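Local coordinates for Lmo2119 protein (Listeria monocytogenes serovar 1/2a, PDB 5HQH) that is of unknown function, the part described here being a YbbR-like domain of a longer protein that carries a signal sequence, at residues 39-44 with 82-87; 18-23 with 60-65; 12-17 with 35-40. One frame throughout, in Å; residues are numbered along the deposited sequence. Where two conformers were deposited one is given.

Interaction 1: residues 39-44 with 82-87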
loop_
_atom_site.group_PDB
_atom_site.type_symbol
_atom_site.label_atom_id
_atom_site.label_comp_id
_atom_site.label_asym_id
_atom_site.label_seq_id
_atom_site.Cartn_x
_atom_site.Cartn_y
_atom_site.Cartn_z
ATOM N N THR A 39 10.278 -4.073 -2.702
ATOM C CA THR A 39 11.428 -4.958 -2.723
ATOM C C THR A 39 11.075 -6.242 -1.975
ATOM O O THR A 39 10.571 -6.196 -0.855
ATOM C CB THR A 39 12.655 -4.315 -2.049
ATOM O OG1 THR A 39 12.958 -3.095 -2.705
ATOM C CG2 THR A 39 13.857 -5.237 -2.117
ATOM N N LEU A 40 11.317 -7.372 -2.632
ATOM C CA LEU A 40 11.031 -8.718 -2.106
ATOM C C LEU A 40 12.313 -9.500 -2.008
ATOM O O LEU A 40 13.087 -9.459 -2.952
ATOM C CB LEU A 40 10.147 -9.490 -3.084
ATOM C CG LEU A 40 8.802 -8.885 -3.441
ATOM C CD1 LEU A 40 8.091 -9.779 -4.446
ATOM C CD2 LEU A 40 7.972 -8.692 -2.198
ATOM N N SER A 41 12.508 -10.235 -0.913
ATOM C CA SER A 41 13.665 -11.132 -0.809
ATOM C C SER A 41 13.247 -12.424 -0.119
ATOM O O SER A 41 12.371 -12.427 0.753
ATOM C CB SER A 41 14.820 -10.462 -0.097
ATOM O OG SER A 41 14.530 -10.262 1.246
ATOM N N GLY A 42 13.861 -13.527 -0.519
ATOM C CA GLY A 42 13.523 -14.829 0.067
ATOM C C GLY A 42 13.874 -15.940 -0.882
ATOM O O GLY A 42 14.649 -15.713 -1.804
ATOM N N PRO A 43 13.249 -17.116 -0.703
ATOM C CA PRO A 43 13.550 -18.264 -1.562
ATOM C C PRO A 43 13.232 -17.958 -3.008
ATOM O O PRO A 43 12.170 -17.381 -3.319
ATOM C CB PRO A 43 12.635 -19.359 -1.014
ATOM C CG PRO A 43 12.488 -19.016 0.426
ATOM C CD PRO A 43 12.418 -17.510 0.448
ATOM N N ARG A 44 14.137 -18.335 -3.898
ATOM C CA ARG A 44 13.988 -18.037 -5.318
ATOM C C ARG A 44 12.635 -18.353 -5.951
ATOM O O ARG A 44 12.079 -17.498 -6.664
ATOM C CB ARG A 44 15.100 -18.724 -6.113
ATOM C CG ARG A 44 14.937 -18.514 -7.602
ATOM C CD ARG A 44 16.236 -18.567 -8.338
ATOM N NE ARG A 44 15.975 -18.478 -9.766
ATOM C CZ ARG A 44 15.863 -17.360 -10.477
ATOM N NH1 ARG A 44 15.968 -16.154 -9.927
ATOM N NH2 ARG A 44 15.658 -17.467 -11.777
ATOM N N ARG A 82 7.282 -16.493 3.627
ATOM C CA ARG A 82 8.712 -16.739 3.461
ATOM C C ARG A 82 9.446 -15.559 2.829
ATOM O O ARG A 82 10.638 -15.628 2.615
ATOM C CB ARG A 82 8.931 -17.989 2.614
ATOM C CG ARG A 82 8.369 -19.273 3.202
ATOM C CD ARG A 82 8.999 -19.606 4.547
ATOM N NE ARG A 82 8.235 -19.053 5.660
ATOM C CZ ARG A 82 8.738 -18.812 6.867
ATOM N NH1 ARG A 82 10.011 -19.034 7.117
ATOM N NH2 ARG A 82 7.966 -18.319 7.828
ATOM N N LEU A 83 8.725 -14.488 2.510
ATOM C CA LEU A 83 9.359 -13.278 1.943
ATOM C C LEU A 83 9.557 -12.132 2.920
ATOM O O LEU A 83 8.765 -11.943 3.855
ATOM C CB LEU A 83 8.525 -12.734 0.782
ATOM C CG LEU A 83 8.362 -13.682 -0.393
ATOM C CD1 LEU A 83 7.562 -13.025 -1.503
ATOM C CD2 LEU A 83 9.711 -14.159 -0.941
ATOM N N LYS A 84 10.653 -11.401 2.734
ATOM C CA LYS A 84 10.886 -10.130 3.450
ATOM C C LYS A 84 10.440 -9.086 2.430
ATOM O O LYS A 84 10.800 -9.176 1.258
ATOM C CB LYS A 84 12.349 -9.911 3.811
ATOM C CG LYS A 84 12.908 -10.809 4.913
ATOM C CD LYS A 84 14.368 -10.462 5.236
ATOM C CE LYS A 84 15.039 -11.529 6.093
ATOM N NZ LYS A 84 16.426 -11.144 6.487
ATOM N N VAL A 85 9.648 -8.117 2.864
ATOM C CA VAL A 85 9.100 -7.124 1.955
ATOM C C VAL A 85 9.252 -5.718 2.499
ATOM O O VAL A 85 9.049 -5.489 3.698
ATOM C CB VAL A 85 7.579 -7.380 1.703
ATOM C CG1 VAL A 85 7.039 -6.436 0.661
ATOM C CG2 VAL A 85 7.332 -8.830 1.288
ATOM N N LYS A 86 9.617 -4.780 1.627
ATOM C CA LYS A 86 9.619 -3.354 2.037
ATOM C C LYS A 86 9.078 -2.540 0.882
ATOM O O LYS A 86 9.159 -2.932 -0.287
ATOM C CB LYS A 86 10.948 -2.791 2.532
ATOM C CG LYS A 86 12.064 -2.950 1.544
ATOM C CD LYS A 86 13.324 -2.246 2.027
ATOM C CE LYS A 86 14.481 -2.634 1.133
ATOM N NZ LYS A 86 15.682 -1.773 1.352
ATOM N N VAL A 87 8.513 -1.400 1.224
ATOM C CA VAL A 87 7.827 -0.567 0.275
ATOM C C VAL A 87 8.481 0.809 0.304
ATOM O O VAL A 87 8.816 1.329 1.399
ATOM C CB VAL A 87 6.350 -0.437 0.682
ATOM C CG1 VAL A 87 5.576 0.398 -0.307
ATOM C CG2 VAL A 87 5.696 -1.808 0.847
HETATM O O HOH W 1 13.065 -7.267 0.909
#

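Interaction 2: residues 18-23 with 60-65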
loop_
_atom_site.group_PDB
_atom_site.type_symbol
_atom_site.label_atom_id
_atom_site.label_comp_id
_atom_site.label_asym_id
_atom_site.label_seq_id
_atom_site.Cartn_x
_atom_site.Cartn_y
_atom_site.Cartn_z
ATOM N N VAL A 18 -1.179 0.905 -5.192
ATOM C CA VAL A 18 -1.528 0.979 -3.780
ATOM C C VAL A 18 -3.042 1.091 -3.624
ATOM O O VAL A 18 -3.651 2.024 -4.160
ATOM C CB VAL A 18 -0.900 2.208 -3.104
ATOM C CG1 VAL A 18 -1.300 2.251 -1.628
ATOM C CG2 VAL A 18 0.611 2.223 -3.254
ATOM N N LYS A 19 -3.643 0.129 -2.935
ATOM C CA LYS A 19 -5.050 0.125 -2.621
ATOM C C LYS A 19 -5.241 0.983 -1.372
ATOM O O LYS A 19 -4.339 1.099 -0.538
ATOM C CB LYS A 19 -5.544 -1.306 -2.338
ATOM C CG LYS A 19 -5.316 -2.273 -3.476
ATOM C CD LYS A 19 -6.348 -2.145 -4.550
ATOM C CE LYS A 19 -6.080 -3.106 -5.703
ATOM N NZ LYS A 19 -4.989 -2.580 -6.597
ATOM N N VAL A 20 -6.426 1.592 -1.235
ATOM C CA VAL A 20 -6.727 2.459 -0.103
ATOM C C VAL A 20 -8.097 2.095 0.465
ATOM O O VAL A 20 -9.075 2.157 -0.241
ATOM C CB VAL A 20 -6.749 3.959 -0.506
ATOM C CG1 VAL A 20 -6.721 4.816 0.767
ATOM C CG2 VAL A 20 -5.582 4.310 -1.411
ATOM N N TYR A 21 -8.133 1.747 1.752
ATOM C CA TYR A 21 -9.321 1.285 2.436
ATOM C C TYR A 21 -9.758 2.309 3.458
ATOM O O TYR A 21 -8.940 2.798 4.234
ATOM C CB TYR A 21 -9.039 -0.057 3.125
ATOM C CG TYR A 21 -8.485 -1.122 2.237
ATOM C CD1 TYR A 21 -9.094 -1.478 1.051
ATOM C CD2 TYR A 21 -7.348 -1.841 2.614
ATOM C CE1 TYR A 21 -8.556 -2.508 0.247
ATOM C CE2 TYR A 21 -6.820 -2.846 1.837
ATOM C CZ TYR A 21 -7.414 -3.190 0.656
ATOM O OH TYR A 21 -6.839 -4.230 -0.117
ATOM N N TYR A 22 -11.050 2.629 3.442
ATOM C CA TYR A 22 -11.634 3.659 4.306
ATOM C C TYR A 22 -13.117 3.734 4.114
ATOM O O TYR A 22 -13.667 2.986 3.306
ATOM C CB TYR A 22 -10.987 5.023 4.039
ATOM C CG TYR A 22 -11.162 5.618 2.683
ATOM C CD1 TYR A 22 -10.277 5.339 1.648
ATOM C CD2 TYR A 22 -12.173 6.531 2.426
ATOM C CE1 TYR A 22 -10.397 5.953 0.405
ATOM C CE2 TYR A 22 -12.282 7.150 1.205
ATOM C CZ TYR A 22 -11.403 6.850 0.202
ATOM O OH TYR A 22 -11.488 7.506 -1.022
ATOM N N ASP A 23 -13.777 4.618 4.862
ATOM C CA ASP A 23 -15.216 4.872 4.728
ATOM C C ASP A 23 -15.455 5.662 3.456
ATOM O O ASP A 23 -15.420 6.889 3.461
ATOM C CB ASP A 23 -15.704 5.598 5.975
ATOM C CG ASP A 23 -17.122 6.092 5.883
ATOM O OD1 ASP A 23 -17.830 5.832 4.904
ATOM O OD2 ASP A 23 -17.563 6.745 6.837
ATOM N N ALA A 60 -2.924 1.139 1.964
ATOM C CA ALA A 60 -3.024 2.138 3.024
ATOM C C ALA A 60 -4.381 1.879 3.680
ATOM O O ALA A 60 -5.423 2.041 3.048
ATOM C CB ALA A 60 -2.942 3.573 2.481
ATOM N N ASP A 61 -4.365 1.521 4.967
ATOM C CA ASP A 61 -5.612 1.285 5.698
ATOM C C ASP A 61 -5.969 2.509 6.524
ATOM O O ASP A 61 -5.330 2.808 7.541
ATOM C CB ASP A 61 -5.516 0.077 6.597
ATOM C CG ASP A 61 -6.867 -0.334 7.148
ATOM O OD1 ASP A 61 -7.896 0.314 6.874
ATOM O OD2 ASP A 61 -6.948 -1.343 7.860
ATOM N N LEU A 62 -6.988 3.217 6.061
ATOM C CA LEU A 62 -7.444 4.432 6.727
ATOM C C LEU A 62 -8.835 4.259 7.296
ATOM O O LEU A 62 -9.575 5.232 7.476
ATOM C CB LEU A 62 -7.374 5.589 5.744
ATOM C CG LEU A 62 -5.911 5.877 5.394
ATOM C CD1 LEU A 62 -5.808 6.736 4.160
ATOM C CD2 LEU A 62 -5.178 6.503 6.571
ATOM N N LYS A 63 -9.192 3.017 7.616
ATOM C CA LYS A 63 -10.516 2.750 8.176
ATOM C C LYS A 63 -10.797 3.426 9.485
ATOM O O LYS A 63 -11.937 3.776 9.743
ATOM C CB LYS A 63 -10.759 1.240 8.328
ATOM C CG LYS A 63 -12.221 0.803 8.558
ATOM C CD LYS A 63 -13.135 1.053 7.352
ATOM C CE LYS A 63 -12.635 0.477 6.033
ATOM N NZ LYS A 63 -12.367 -0.996 6.076
ATOM N N ASN A 64 -9.792 3.640 10.311
ATOM C CA ASN A 64 -10.036 4.288 11.587
ATOM C C ASN A 64 -9.628 5.771 11.607
ATOM O O ASN A 64 -9.512 6.378 12.679
ATOM C CB ASN A 64 -9.296 3.566 12.708
ATOM C CG ASN A 64 -9.851 2.199 12.997
ATOM O OD1 ASN A 64 -10.860 1.776 12.442
ATOM N ND2 ASN A 64 -9.206 1.502 13.888
ATOM N N ALA A 65 -9.444 6.361 10.432
ATOM C CA ALA A 65 -8.957 7.715 10.365
ATOM C C ALA A 65 -10.059 8.707 10.650
ATOM O O ALA A 65 -11.241 8.456 10.387
ATOM C CB ALA A 65 -8.368 7.973 8.989
HETATM O O HOH W 2 -12.348 5.735 7.105
#

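Interaction 3: residues 12-17 with 35-40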
loop_
_atom_site.group_PDB
_atom_site.type_symbol
_atom_site.label_atom_id
_atom_site.label_comp_id
_atom_site.label_asym_id
_atom_site.label_seq_id
_atom_site.Cartn_x
_atom_site.Cartn_y
_atom_site.Cartn_z
ATOM N N VAL A 12 13.367 -5.978 -7.109
ATOM C CA VAL A 12 12.806 -4.651 -6.879
ATOM C C VAL A 12 11.766 -4.480 -7.983
ATOM O O VAL A 12 12.084 -4.545 -9.156
ATOM C CB VAL A 12 13.883 -3.547 -6.936
ATOM C CG1 VAL A 12 13.240 -2.189 -6.738
ATOM C CG2 VAL A 12 14.959 -3.798 -5.886
ATOM N N ILE A 13 10.522 -4.309 -7.578
ATOM C CA ILE A 13 9.403 -4.249 -8.512
ATOM C C ILE A 13 8.860 -2.821 -8.507
ATOM O O ILE A 13 8.423 -2.324 -7.463
ATOM C CB ILE A 13 8.318 -5.270 -8.096
ATOM C CG1 ILE A 13 8.934 -6.687 -8.046
ATOM C CG2 ILE A 13 7.127 -5.229 -9.046
ATOM C CD1 ILE A 13 7.993 -7.732 -7.567
ATOM N N GLU A 14 8.877 -2.212 -9.678
ATOM C CA GLU A 14 8.429 -0.837 -9.828
ATOM C C GLU A 14 6.940 -0.774 -10.207
ATOM O O GLU A 14 6.346 -1.727 -10.706
ATOM C CB GLU A 14 9.261 -0.136 -10.895
ATOM C CG GLU A 14 10.714 0.005 -10.482
ATOM C CD GLU A 14 11.583 0.579 -11.572
ATOM O OE1 GLU A 14 11.237 1.626 -12.141
ATOM O OE2 GLU A 14 12.638 -0.015 -11.845
ATOM N N ASN A 15 6.346 0.373 -9.917
ATOM C CA ASN A 15 4.996 0.693 -10.357
ATOM C C ASN A 15 3.925 -0.232 -9.823
ATOM O O ASN A 15 3.015 -0.613 -10.538
ATOM C CB ASN A 15 4.970 0.813 -11.878
ATOM C CG ASN A 15 5.976 1.821 -12.392
ATOM O OD1 ASN A 15 6.044 2.945 -11.891
ATOM N ND2 ASN A 15 6.753 1.434 -13.367
ATOM N N VAL A 16 4.068 -0.603 -8.561
ATOM C CA VAL A 16 3.102 -1.473 -7.905
ATOM C C VAL A 16 1.945 -0.592 -7.379
ATOM O O VAL A 16 2.185 0.389 -6.679
ATOM C CB VAL A 16 3.746 -2.193 -6.730
ATOM C CG1 VAL A 16 2.719 -2.961 -5.972
ATOM C CG2 VAL A 16 4.843 -3.101 -7.204
ATOM N N PRO A 17 0.697 -0.934 -7.709
ATOM C CA PRO A 17 -0.414 -0.101 -7.240
ATOM C C PRO A 17 -0.612 -0.162 -5.734
ATOM O O PRO A 17 -0.271 -1.168 -5.079
ATOM C CB PRO A 17 -1.612 -0.684 -7.976
ATOM C CG PRO A 17 -1.249 -2.062 -8.297
ATOM C CD PRO A 17 0.229 -2.074 -8.522
ATOM N N THR A 35 1.196 4.534 -7.279
ATOM C CA THR A 35 2.128 3.385 -7.345
ATOM C C THR A 35 3.342 3.609 -6.475
ATOM O O THR A 35 3.724 4.765 -6.176
ATOM C CB THR A 35 2.622 3.050 -8.765
ATOM O OG1 THR A 35 3.554 4.058 -9.214
ATOM C CG2 THR A 35 1.492 2.865 -9.722
ATOM N N VAL A 36 3.997 2.501 -6.106
ATOM C CA VAL A 36 5.189 2.491 -5.287
ATOM C C VAL A 36 6.154 1.428 -5.780
ATOM O O VAL A 36 5.841 0.613 -6.679
ATOM C CB VAL A 36 4.845 2.267 -3.794
ATOM C CG1 VAL A 36 3.982 3.387 -3.297
ATOM C CG2 VAL A 36 4.145 0.925 -3.589
ATOM N N THR A 37 7.324 1.400 -5.173
ATOM C CA THR A 37 8.318 0.376 -5.475
ATOM C C THR A 37 8.381 -0.631 -4.336
ATOM O O THR A 37 8.524 -0.255 -3.176
ATOM C CB THR A 37 9.715 1.007 -5.663
ATOM O OG1 THR A 37 9.646 1.985 -6.701
ATOM C CG2 THR A 37 10.767 -0.011 -5.998
ATOM N N VAL A 38 8.317 -1.924 -4.660
ATOM C CA VAL A 38 8.342 -2.967 -3.638
ATOM C C VAL A 38 9.559 -3.830 -3.797
ATOM O O VAL A 38 9.881 -4.234 -4.918
ATOM C CB VAL A 38 7.080 -3.875 -3.734
ATOM C CG1 VAL A 38 7.123 -5.002 -2.718
ATOM C CG2 VAL A 38 5.831 -3.045 -3.495
ATOM N N THR A 39 10.278 -4.073 -2.702
ATOM C CA THR A 39 11.428 -4.958 -2.723
ATOM C C THR A 39 11.075 -6.242 -1.975
ATOM O O THR A 39 10.571 -6.196 -0.855
ATOM C CB THR A 39 12.655 -4.315 -2.049
ATOM O OG1 THR A 39 12.958 -3.095 -2.705
ATOM C CG2 THR A 39 13.857 -5.237 -2.117
ATOM N N LEU A 40 11.317 -7.372 -2.632
ATOM C CA LEU A 40 11.031 -8.718 -2.106
ATOM C C LEU A 40 12.313 -9.500 -2.008
ATOM O O LEU A 40 13.087 -9.459 -2.952
ATOM C CB LEU A 40 10.147 -9.490 -3.084
ATOM C CG LEU A 40 8.802 -8.885 -3.441
ATOM C CD1 LEU A 40 8.091 -9.779 -4.446
ATOM C CD2 LEU A 40 7.972 -8.692 -2.198
HETATM O O HOH W 3 7.992 2.394 -8.839
#

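Interaction 1: residues 39-44 with 82-87
An antiparallel pairing of two strands of the YbbR-like sheet, 35-42 and 84-98, joins residues 39-44 to 82-87; the short axes run 169° apart with a closest approach of 4.9 Å. Thr-39 with Lys-86 and Ser-41 with Lys-84 are hydrogen-bonded pairs, and Leu-40 with Val-85 is the non-hydrogen-bonded pair between them. Straightest of the four bonds is Lys-84 N to Ser-41 O, 2.8 Å with 171° at the hydrogen. Thr-39 N gives a comparable bond to Lys-86 O at 2.9 Å.

The two faces differ in chemistry. On one, the Thr-39 and Lys-86 side chains lie alongside each other, Thr-39 CB 3.9 Å from Lys-86 CG, and Ser-41 OG rests 3.4 Å from Lys-84 CB. Ser-41 OG sits between its own backbone N and carbonyl carbon (chi1 69°), which turns it to the lysine's aliphatic stem. A water donates to Lys-84 O at 3.0 Å and makes a weak bond with Ser-41 OG. On the other face, Leu-40 CD2 touches Val-85 CG2 at 3.5 Å, the two side chains running the same way. Leu-40 also meets Ala-50 of helix 44-53, and Leu-83 meets Ile-46 and Val-47 of that helix, whereas Val-85 packs on Val-76 of strand 68-77.

At the strand end, Leu-83 CD2 lies 4.0 Å from Gly-42 CA, where the backbone has a positive phi. Pro-43 then takes the N-cap position of the helix. The arrangement is that of an antiparallel strand pair within the mixed YbbR-like sheet, partly covered by helix 44-53.

Interaction 2: residues 18-23 with 60-65
Tyr-21 uses both its backbone N and its backbone O to hold residues 60-65. Its N-H goes to Ala-60 O at 3.0 Å, almost straight at 170°, and its carbonyl takes the N-H of Leu-62 at 2.7 Å. One step earlier, Ala-60 N donates to Lys-19 O at 2.9 Å.

Around this backbone core the side chains divide between two faces. In the conformers described, for Val-20 and Leu-62 each have an alternate, Val-20 CG1 packs 4.0 Å from Leu-62 CD1, the two side chains crossing obliquely, and also reaches Ala-60 CB. On the other face, Tyr-21 CB lies 3.9 Å from Asp-61 OD1.

The bridges Val-20 with Ala-60 and Tyr-21 with Asp-61 are parallel, so strands 9-21 and 57-61 run side by side in the same direction within a mainly antiparallel mixed sheet. The chain between them includes helix 44-53, beyond strand 35-42.

Beyond the Leu-62 N to Tyr-21 O bond, residues 60-65 turn away. Asp-61 OD1 accepts from Lys-63 N, two residues on, at 3.1 Å, an Asx turn; the donor comes from above the carboxylate plane. A type I turn runs from Leu-62 to Ala-65. The Lys-63 chain, bent at chi2, chi3 and chi4, brings CE back beside Tyr-22 N, while a water accepts from Asp-23 N and donates to Leu-62 O at 2.8 Å, joining the diverging ends.

Further out, Ile-32 touches the side chains of Val-20, Ala-60 and Leu-62. The Tyr-22 hydroxyl is hydrogen-bonded to Ile-29 N of strand 27-30, and Asp-23 OD2 to Asn-26 ND2.

Interaction 3: residues 12-17 with 35-40
Val-38 O accepts from Ile-13 N at 2.7 Å with 172° at the hydrogen, the shortest bond joining residues 12-17 to 35-40. Val-38 N returns the link to Ile-13 O, so Ile-13 and Val-38 form an antiparallel hydrogen-bonded pair. Strand 12-14 runs 160° from strand 35-40.

The register then slips by one residue. Asn-15 and Val-16 both face Val-36 in a G1 beta bulge, with Asn-15 at positive phi (62°). Val-36 O is taken by Val-16 N at 2.9 Å, and Val-36 N donates back to Val-16 O. Asn-15 N lies near Val-36 O but at a poor angle; instead it donates to a water at 2.8 Å, which also hydrogen-bonds Thr-37 OG1.

Apolar contacts flank the bonds. Val-16 CG2 meets Val-38 CG2 at 3.8 Å, the side chains crossing at about a right angle, and Ile-13 CD1 reaches Leu-40 CD1 at 3.7 Å. With CG1 anti to the carbonyl carbon and the chain then extended, Ile-13 carries CD1 to that leucine. On the opposite face, Val-12 CG1 presses on Thr-37 CG2 at 3.4 Å, closer than usual for two carbons.

Val-58 of strand 57-61 touches Val-16, Val-36 and Val-38, and Phe-56 packs on Val-16 and Leu-40. The extra residue at Asn-15 turns the chain while Ile-13 and Val-16 stay on the same face as Val-36 and Val-38. The polar cost of the bulge is met by solvent: the water supplies the acceptor for the Asn-15 N-H, which Val-36 O is badly angled to bond.

In the fold
All three interactions belong to one mixed sheet. Interactions 1 and 3 share Thr-39 and Leu-40 on strand 35-42, which pairs antiparallel with 84-98 in one and with 9-21 in the other; their centres are 12 Å apart, and they touch where Val-36 meets Val-87 and Val-38 meets Val-85. Interaction 2 uses the later part of strand 9-21, parallel to 57-61, with its centre 24 Å from that of interaction 1 and on the opposite side of the chain's centre. Interaction 1 is a surface contact rich in lysine stems, whereas interactions 2 and 3 are partly buried and meet by valine packing, Val-18 CG2 lying 3.6 Å from Val-36 CG1.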